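Local coordinates for lithostathine-1-alpha (Homo sapiens, PDB 1QDD), which may inhibit spontaneous calcium carbonate precipitation and may be associated with brain and pancreas regeneration, at residues N46-E58 against W89-S101. The protein carries 1 engineered substitution. Residues are numbered along the deposited sequence; the frame is centred on the assembly and turned at random.
Sequences NSGNLVSVLTQAE and WHWSSGSLVSYKS
Residues 49-54 run against the loop that leaves strand 90-91, with Asn49 nearest Ser93, Ser52 nearest Trp91 and Leu54 nearest Tyr99, where the CA atoms are 5.2 Å apart. The indole of Trp91 turns one face to the backbone of Ser52 and Val53. Ser52 CA sits over its six-membered ring, 3.7 Å from the centroid, in a CH-pi contact. Val53 N lies over the same face, toward the rim. Leu54 CD2 packs 3.7 Å from Trp91 NE1, with the leucine and the indole running antiparallel alongside one another. A water accepts from Trp91 NE1 in the ring plane and donates to Val53 O and Tyr99 O.

Ser52 OG and Ser93 OG share a hydrogen bond of 2.8 Å. Ser93 lies in the type I turn from Trp91 to Gly94, closed by Gly94 N to Trp91 O. A second water joins Leu50 O, Ser52 OG, Ser92 OG and Ser93 N. Ser92 OG also bonds Asp39 of helix 35-44, as do Leu50 N and Asn49 ND2. Within the C-type lectin fold, the contact ties the link between strand 49-50 and helix 56-68 to the long loop region.

At the far end Ser98 OG donates to Leu54 O (2.9 Å), in the carbonyl plane on a lone pair. Tyr99 CG is anti to its own N (chi1 177°), which sets one ring face against the backbone of Thr55 and Gln56, where helix 56-68 begins. Gln56 CA stands over that ring, 4.0 Å from the centroid. Val53 CG1 touches Tyr99 CD1 at 3.9 Å. Thr55 OG1 caps the helix by accepting from Glu58 N.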
ATOM      1  N   ASN A  46      11.684  -9.145   1.287  1.00 20.08           N
ATOM      2  CA  ASN A  46      12.007  -8.936  -0.110  1.00 21.00           C
ATOM      3  C   ASN A  46      12.100  -7.453  -0.454  1.00 19.32           C
ATOM      4  O   ASN A  46      11.771  -7.037  -1.557  1.00 20.03           O
ATOM      5  CB  ASN A  46      10.997  -9.651  -1.016  1.00 22.84           C
ATOM      6  CG  ASN A  46      10.826 -11.121  -0.685  1.00 25.08           C
ATOM      7  OD1 ASN A  46       9.754 -11.575  -0.268  1.00 27.41           O
ATOM      8  ND2 ASN A  46      11.907 -11.870  -0.827  1.00 25.31           N
ATOM      9  N   SER A  47      12.563  -6.650   0.499  1.00 19.19           N
ATOM     10  CA  SER A  47      12.848  -5.242   0.319  1.00 18.69           C
ATOM     11  C   SER A  47      11.757  -4.482  -0.406  1.00 17.27           C
ATOM     12  O   SER A  47      11.961  -3.770  -1.393  1.00 19.00           O
ATOM     13  CB  SER A  47      14.218  -5.150  -0.382  1.00 20.73           C
ATOM     14  OG  SER A  47      15.160  -5.875   0.416  1.00 24.20           O
ATOM     15  N   GLY A  48      10.556  -4.527   0.179  1.00 15.06           N
ATOM     16  CA  GLY A  48       9.409  -3.775  -0.324  1.00 14.05           C
ATOM     17  C   GLY A  48       9.118  -2.564   0.540  1.00 11.97           C
ATOM     18  O   GLY A  48       9.950  -2.037   1.276  1.00 12.16           O
ATOM     19  N   ASN A  49       7.897  -2.038   0.442  1.00 10.68           N
ATOM     20  CA  ASN A  49       7.377  -0.913   1.191  1.00  9.78           C
ATOM     21  C   ASN A  49       5.848  -1.073   1.255  1.00  8.33           C
ATOM     22  O   ASN A  49       5.295  -1.867   0.496  1.00  8.66           O
ATOM     23  CB  ASN A  49       7.639   0.481   0.616  0.53 10.27           C
ATOM     24  CG  ASN A  49       9.005   1.034   0.948  0.53 10.86           C
ATOM     25  OD1 ASN A  49       9.857   1.083   0.043  0.53 10.24           O
ATOM     26  ND2 ASN A  49       9.275   1.452   2.171  0.53 10.20           N
ATOM     27  N   LEU A  50       5.196  -0.323   2.123  1.00  8.83           N
ATOM     28  CA  LEU A  50       3.745  -0.254   2.075  1.00  8.00           C
ATOM     29  C   LEU A  50       3.395   0.141   0.637  1.00  8.29           C
ATOM     30  O   LEU A  50       4.127   0.905  -0.026  1.00  9.51           O
ATOM     31  CB  LEU A  50       3.197   0.817   3.018  1.00  8.92           C
ATOM     32  CG  LEU A  50       3.058   0.438   4.495  1.00  8.75           C
ATOM     33  CD1 LEU A  50       2.727   1.641   5.360  1.00 10.75           C
ATOM     34  CD2 LEU A  50       2.002  -0.659   4.668  1.00  9.91           C
ATOM     35  N   VAL A  51       2.270  -0.323   0.129  1.00  7.01           N
ATOM     36  CA  VAL A  51       1.917  -0.103  -1.267  1.00  8.04           C
ATOM     37  C   VAL A  51       1.837   1.370  -1.627  1.00  7.83           C
ATOM     38  O   VAL A  51       1.269   2.183  -0.901  1.00  8.75           O
ATOM     39  CB  VAL A  51       0.619  -0.871  -1.606  1.00  9.08           C
ATOM     40  CG1 VAL A  51      -0.602  -0.372  -0.860  1.00  9.78           C
ATOM     41  CG2 VAL A  51       0.336  -0.893  -3.100  1.00 10.36           C
ATOM     42  N   SER A  52       2.340   1.694  -2.819  1.00  8.10           N
ATOM     43  CA  SER A  52       2.185   2.988  -3.467  1.00  8.39           C
ATOM     44  C   SER A  52       1.187   2.803  -4.615  1.00  9.15           C
ATOM     45  O   SER A  52       1.351   1.862  -5.400  1.00 11.95           O
ATOM     46  CB  SER A  52       3.468   3.554  -4.056  0.53  7.21           C
ATOM     47  OG  SER A  52       4.481   3.740  -3.109  0.53 12.09           O
ATOM     48  N   VAL A  53       0.136   3.586  -4.668  1.00  8.82           N
ATOM     49  CA  VAL A  53      -0.934   3.474  -5.673  1.00  9.11           C
ATOM     50  C   VAL A  53      -0.739   4.604  -6.682  1.00  8.53           C
ATOM     51  O   VAL A  53      -1.023   5.760  -6.361  1.00  9.14           O
ATOM     52  CB  VAL A  53      -2.319   3.522  -5.017  1.00  9.31           C
ATOM     53  CG1 VAL A  53      -3.425   3.302  -6.034  1.00 11.44           C
ATOM     54  CG2 VAL A  53      -2.442   2.507  -3.877  1.00 11.37           C
ATOM     55  N   LEU A  54      -0.208   4.242  -7.846  1.00  8.86           N
ATOM     56  CA  LEU A  54       0.219   5.248  -8.812  1.00  8.36           C
ATOM     57  C   LEU A  54      -0.667   5.449  -9.998  1.00  9.10           C
ATOM     58  O   LEU A  54      -0.452   6.423 -10.749  1.00  9.68           O
ATOM     59  CB  LEU A  54       1.658   4.879  -9.245  1.00  9.92           C
ATOM     60  CG  LEU A  54       2.612   4.641  -8.062  1.00 11.17           C
ATOM     61  CD1 LEU A  54       3.998   4.219  -8.518  1.00 13.09           C
ATOM     62  CD2 LEU A  54       2.717   5.880  -7.186  1.00 12.41           C
ATOM     63  N   THR A  55      -1.672   4.625 -10.217  1.00  8.75           N
ATOM     64  CA  THR A  55      -2.629   4.750 -11.311  1.00  9.38           C
ATOM     65  C   THR A  55      -3.996   4.275 -10.809  1.00  8.99           C
ATOM     66  O   THR A  55      -4.052   3.506  -9.816  1.00  9.40           O
ATOM     67  CB  THR A  55      -2.281   3.914 -12.558  1.00  9.63           C
ATOM     68  OG1 THR A  55      -2.318   2.521 -12.186  1.00 10.44           O
ATOM     69  CG2 THR A  55      -0.939   4.243 -13.190  1.00 10.72           C
ATOM     70  N   GLN A  56      -5.059   4.608 -11.508  1.00  8.54           N
ATOM     71  CA  GLN A  56      -6.395   4.121 -11.178  1.00  9.93           C
ATOM     72  C   GLN A  56      -6.440   2.604 -11.288  1.00  9.64           C
ATOM     73  O   GLN A  56      -7.054   1.933 -10.430  1.00 10.21           O
ATOM     74  CB  GLN A  56      -7.424   4.758 -12.106  1.00 12.25           C
ATOM     75  CG  GLN A  56      -8.880   4.569 -11.677  1.00 16.45           C
ATOM     76  CD  GLN A  56      -9.784   5.309 -12.657  1.00 19.53           C
ATOM     77  OE1 GLN A  56     -10.654   4.732 -13.295  1.00 22.41           O
ATOM     78  NE2 GLN A  56      -9.515   6.591 -12.872  1.00 22.44           N
ATOM     79  N   ALA A  57      -5.820   2.019 -12.302  1.00  9.32           N
ATOM     80  CA  ALA A  57      -5.806   0.571 -12.481  1.00  9.74           C
ATOM     81  C   ALA A  57      -5.085  -0.158 -11.355  1.00  8.85           C
ATOM     82  O   ALA A  57      -5.556  -1.226 -10.910  1.00  9.73           O
ATOM     83  CB  ALA A  57      -5.217   0.215 -13.847  1.00 10.76           C
ATOM     84  N   GLU A  58      -4.013   0.400 -10.821  1.00  8.23           N
ATOM     85  CA  GLU A  58      -3.333  -0.176  -9.659  1.00  8.16           C
ATOM     86  C   GLU A  58      -4.235  -0.097  -8.431  1.00  8.02           C
ATOM     87  O   GLU A  58      -4.319  -1.087  -7.663  1.00  8.98           O
ATOM     88  CB  GLU A  58      -1.990   0.517  -9.412  1.00  8.41           C
ATOM     89  CG  GLU A  58      -1.147  -0.160  -8.341  1.00  8.88           C
ATOM     90  CD  GLU A  58       0.256   0.380  -8.239  1.00  8.77           C
ATOM     91  OE1 GLU A  58       0.483   1.558  -8.614  1.00  9.80           O
ATOM     92  OE2 GLU A  58       1.146  -0.344  -7.748  1.00  9.71           O
ATOM     93  N   TRP A  89       2.111  15.513   0.893  1.00 11.08           N
ATOM     94  CA  TRP A  89       2.052  14.059   0.954  1.00 10.00           C
ATOM     95  C   TRP A  89       3.150  13.367   0.190  1.00  9.46           C
ATOM     96  O   TRP A  89       3.563  13.787  -0.902  1.00 11.48           O
ATOM     97  CB  TRP A  89       0.675  13.571   0.450  1.00 10.90           C
ATOM     98  CG  TRP A  89      -0.464  14.163   1.221  1.00 10.48           C
ATOM     99  CD1 TRP A  89      -1.150  15.302   0.924  1.00 12.29           C
ATOM    100  CD2 TRP A  89      -0.998  13.688   2.461  1.00 10.85           C
ATOM    101  NE1 TRP A  89      -2.078  15.565   1.900  1.00 12.35           N
ATOM    102  CE2 TRP A  89      -2.001  14.599   2.868  1.00 11.75           C
ATOM    103  CE3 TRP A  89      -0.720  12.608   3.288  1.00 10.21           C
ATOM    104  CZ2 TRP A  89      -2.731  14.427   4.040  1.00 12.64           C
ATOM    105  CZ3 TRP A  89      -1.446  12.431   4.457  1.00 11.30           C
ATOM    106  CH2 TRP A  89      -2.437  13.347   4.821  1.00 12.00           C
ATOM    107  N   HIS A  90       3.708  12.291   0.740  1.00  9.19           N
ATOM    108  CA  HIS A  90       4.745  11.509   0.112  1.00  9.66           C
ATOM    109  C   HIS A  90       4.503  10.008   0.267  1.00  8.76           C
ATOM    110  O   HIS A  90       3.955   9.553   1.281  1.00  9.59           O
ATOM    111  CB  HIS A  90       6.127  11.748   0.763  1.00 12.60           C
ATOM    112  CG  HIS A  90       6.658  13.138   0.567  1.00 14.60           C
ATOM    113  ND1 HIS A  90       7.491  13.483  -0.469  1.00 17.40           N
ATOM    114  CD2 HIS A  90       6.441  14.261   1.291  1.00 15.95           C
ATOM    115  CE1 HIS A  90       7.771  14.785  -0.376  1.00 17.75           C
ATOM    116  NE2 HIS A  90       7.148  15.271   0.675  1.00 18.33           N
ATOM    117  N   TRP A  91       4.932   9.216  -0.696  1.00  8.48           N
ATOM    118  CA  TRP A  91       4.895   7.758  -0.633  1.00  8.06           C
ATOM    119  C   TRP A  91       6.160   7.297   0.083  1.00  8.84           C
ATOM    120  O   TRP A  91       7.269   7.799  -0.195  1.00 10.25           O
ATOM    121  CB  TRP A  91       4.860   7.096  -2.019  1.00  8.72           C
ATOM    122  CG  TRP A  91       3.566   7.263  -2.745  1.00  8.50           C
ATOM    123  CD1 TRP A  91       3.351   8.044  -3.853  1.00  9.45           C
ATOM    124  CD2 TRP A  91       2.287   6.709  -2.420  1.00  8.08           C
ATOM    125  NE1 TRP A  91       2.029   7.995  -4.234  1.00  9.02           N
ATOM    126  CE2 TRP A  91       1.351   7.165  -3.362  1.00  8.49           C
ATOM    127  CE3 TRP A  91       1.846   5.825  -1.426  1.00  8.09           C
ATOM    128  CZ2 TRP A  91       0.003   6.841  -3.306  1.00  8.48           C
ATOM    129  CZ3 TRP A  91       0.503   5.495  -1.365  1.00  8.50           C
ATOM    130  CH2 TRP A  91      -0.399   5.997  -2.306  1.00  8.39           C
ATOM    131  N   SER A  92       6.087   6.313   0.971  1.00  9.19           N
ATOM    132  CA  SER A  92       7.253   5.790   1.683  1.00  9.68           C
ATOM    133  C   SER A  92       8.273   5.217   0.717  1.00 10.27           C
ATOM    134  O   SER A  92       9.483   5.231   1.043  1.00 12.71           O
ATOM    135  CB  SER A  92       6.841   4.771   2.742  1.00 10.48           C
ATOM    136  OG  SER A  92       6.280   3.609   2.185  1.00 11.93           O
ATOM    137  N   SER A  93       7.900   4.711  -0.442  1.00 10.16           N
ATOM    138  CA  SER A  93       8.837   4.194  -1.425  1.00 11.74           C
ATOM    139  C   SER A  93       9.605   5.282  -2.165  1.00 12.37           C
ATOM    140  O   SER A  93      10.561   4.943  -2.889  1.00 14.53           O
ATOM    141  CB  SER A  93       8.109   3.367  -2.486  1.00 12.66           C
ATOM    142  OG  SER A  93       7.271   4.196  -3.264  1.00 14.03           O
ATOM    143  N   GLY A  94       9.186   6.537  -2.104  1.00 11.55           N
ATOM    144  CA  GLY A  94       9.863   7.608  -2.827  1.00 12.30           C
ATOM    145  C   GLY A  94       9.241   7.927  -4.169  1.00 12.84           C
ATOM    146  O   GLY A  94       9.689   8.864  -4.854  1.00 14.69           O
ATOM    147  N   SER A  95       8.271   7.167  -4.649  1.00 12.34           N
ATOM    148  CA  SER A  95       7.601   7.427  -5.913  1.00 12.03           C
ATOM    149  C   SER A  95       6.831   8.743  -5.890  1.00 12.28           C
ATOM    150  O   SER A  95       6.377   9.190  -4.847  1.00 13.17           O
ATOM    151  CB  SER A  95       6.650   6.273  -6.234  0.53 13.74           C
ATOM    152  OG  SER A  95       7.365   5.063  -6.382  0.53 16.20           O
ATOM    153  N   LEU A  96       6.644   9.328  -7.063  1.00 12.43           N
ATOM    154  CA  LEU A  96       5.886  10.573  -7.200  1.00 12.62           C
ATOM    155  C   LEU A  96       4.405  10.366  -6.944  1.00 11.83           C
ATOM    156  O   LEU A  96       3.878   9.251  -7.150  1.00 13.18           O
ATOM    157  CB  LEU A  96       6.107  11.106  -8.624  1.00 16.00           C
ATOM    158  CG  LEU A  96       7.531  11.561  -8.961  1.00 18.66           C
ATOM    159  CD1 LEU A  96       7.586  11.985 -10.424  1.00 20.09           C
ATOM    160  CD2 LEU A  96       7.979  12.681  -8.040  1.00 19.58           C
ATOM    161  N   VAL A  97       3.657  11.385  -6.561  1.00 11.72           N
ATOM    162  CA  VAL A  97       2.210  11.285  -6.365  1.00 11.84           C
ATOM    163  C   VAL A  97       1.529  11.577  -7.696  1.00 11.04           C
ATOM    164  O   VAL A  97       1.148  12.700  -8.052  1.00 12.88           O
ATOM    165  CB  VAL A  97       1.716  12.225  -5.258  1.00 12.58           C
ATOM    166  CG1 VAL A  97       0.222  12.044  -4.997  1.00 12.75           C
ATOM    167  CG2 VAL A  97       2.489  11.996  -3.973  1.00 14.36           C
ATOM    168  N   SER A  98       1.318  10.523  -8.476  1.00  9.82           N
ATOM    169  CA  SER A  98       0.754  10.597  -9.817  1.00 10.03           C
ATOM    170  C   SER A  98      -0.731  10.295  -9.893  1.00  9.86           C
ATOM    171  O   SER A  98      -1.376  10.322 -10.947  1.00 10.33           O
ATOM    172  CB  SER A  98       1.511   9.648 -10.757  1.00 10.84           C
ATOM    173  OG  SER A  98       1.619   8.346 -10.209  1.00 11.25           O
ATOM    174  N   TYR A  99      -1.313   9.900  -8.759  1.00  9.91           N
ATOM    175  CA  TYR A  99      -2.711   9.533  -8.595  1.00  9.63           C
ATOM    176  C   TYR A  99      -3.235   9.884  -7.197  1.00  9.86           C
ATOM    177  O   TYR A  99      -2.487   9.757  -6.215  1.00 10.41           O
ATOM    178  CB  TYR A  99      -2.882   8.027  -8.832  1.00 10.16           C
ATOM    179  CG  TYR A  99      -4.272   7.467  -8.642  1.00 10.38           C
ATOM    180  CD1 TYR A  99      -4.598   6.668  -7.554  1.00 11.06           C
ATOM    181  CD2 TYR A  99      -5.282   7.738  -9.559  1.00 11.16           C
ATOM    182  CE1 TYR A  99      -5.873   6.171  -7.375  1.00 12.04           C
ATOM    183  CE2 TYR A  99      -6.566   7.284  -9.373  1.00 12.27           C
ATOM    184  CZ  TYR A  99      -6.852   6.477  -8.286  1.00 11.58           C
ATOM    185  OH  TYR A  99      -8.133   5.991  -8.129  1.00 14.68           O
ATOM    186  N   LYS A 100      -4.479  10.324  -7.090  1.00  9.55           N
ATOM    187  CA  LYS A 100      -5.095  10.568  -5.777  1.00 10.60           C
ATOM    188  C   LYS A 100      -6.529  10.045  -5.793  1.00 10.24           C
ATOM    189  O   LYS A 100      -7.211  10.028  -6.816  1.00 11.21           O
ATOM    190  CB  LYS A 100      -5.042  12.030  -5.377  1.00 12.41           C
ATOM    191  CG  LYS A 100      -5.868  12.980  -6.226  1.00 14.32           C
ATOM    192  CD  LYS A 100      -5.713  14.415  -5.725  1.00 16.46           C
ATOM    193  CE  LYS A 100      -6.531  15.379  -6.563  1.00 17.96           C
ATOM    194  NZ  LYS A 100      -5.967  15.517  -7.935  1.00 18.98           N
ATOM    195  N   SER A 101      -7.001   9.625  -4.615  1.00  9.27           N
ATOM    196  CA  SER A 101      -8.364   9.101  -4.491  1.00  9.89           C
ATOM    197  C   SER A 101      -8.973   9.386  -3.127  1.00  9.49           C
ATOM    198  O   SER A 101      -9.407   8.465  -2.425  1.00 10.12           O
ATOM    199  CB  SER A 101      -8.323   7.596  -4.783  1.00 10.67           C
ATOM    200  OG  SER A 101      -9.636   7.113  -5.027  1.00 13.20           O
TER
HETATM  201  O   HOH W   1       4.978   3.646  -0.386  1.00 12.57           O
HETATM  202  O   HOH W   2      -0.016   8.444  -6.329  1.00 10.24           O
HETATM  203  O   HOH W   3      -2.048   8.079 -12.826  1.00 18.65           O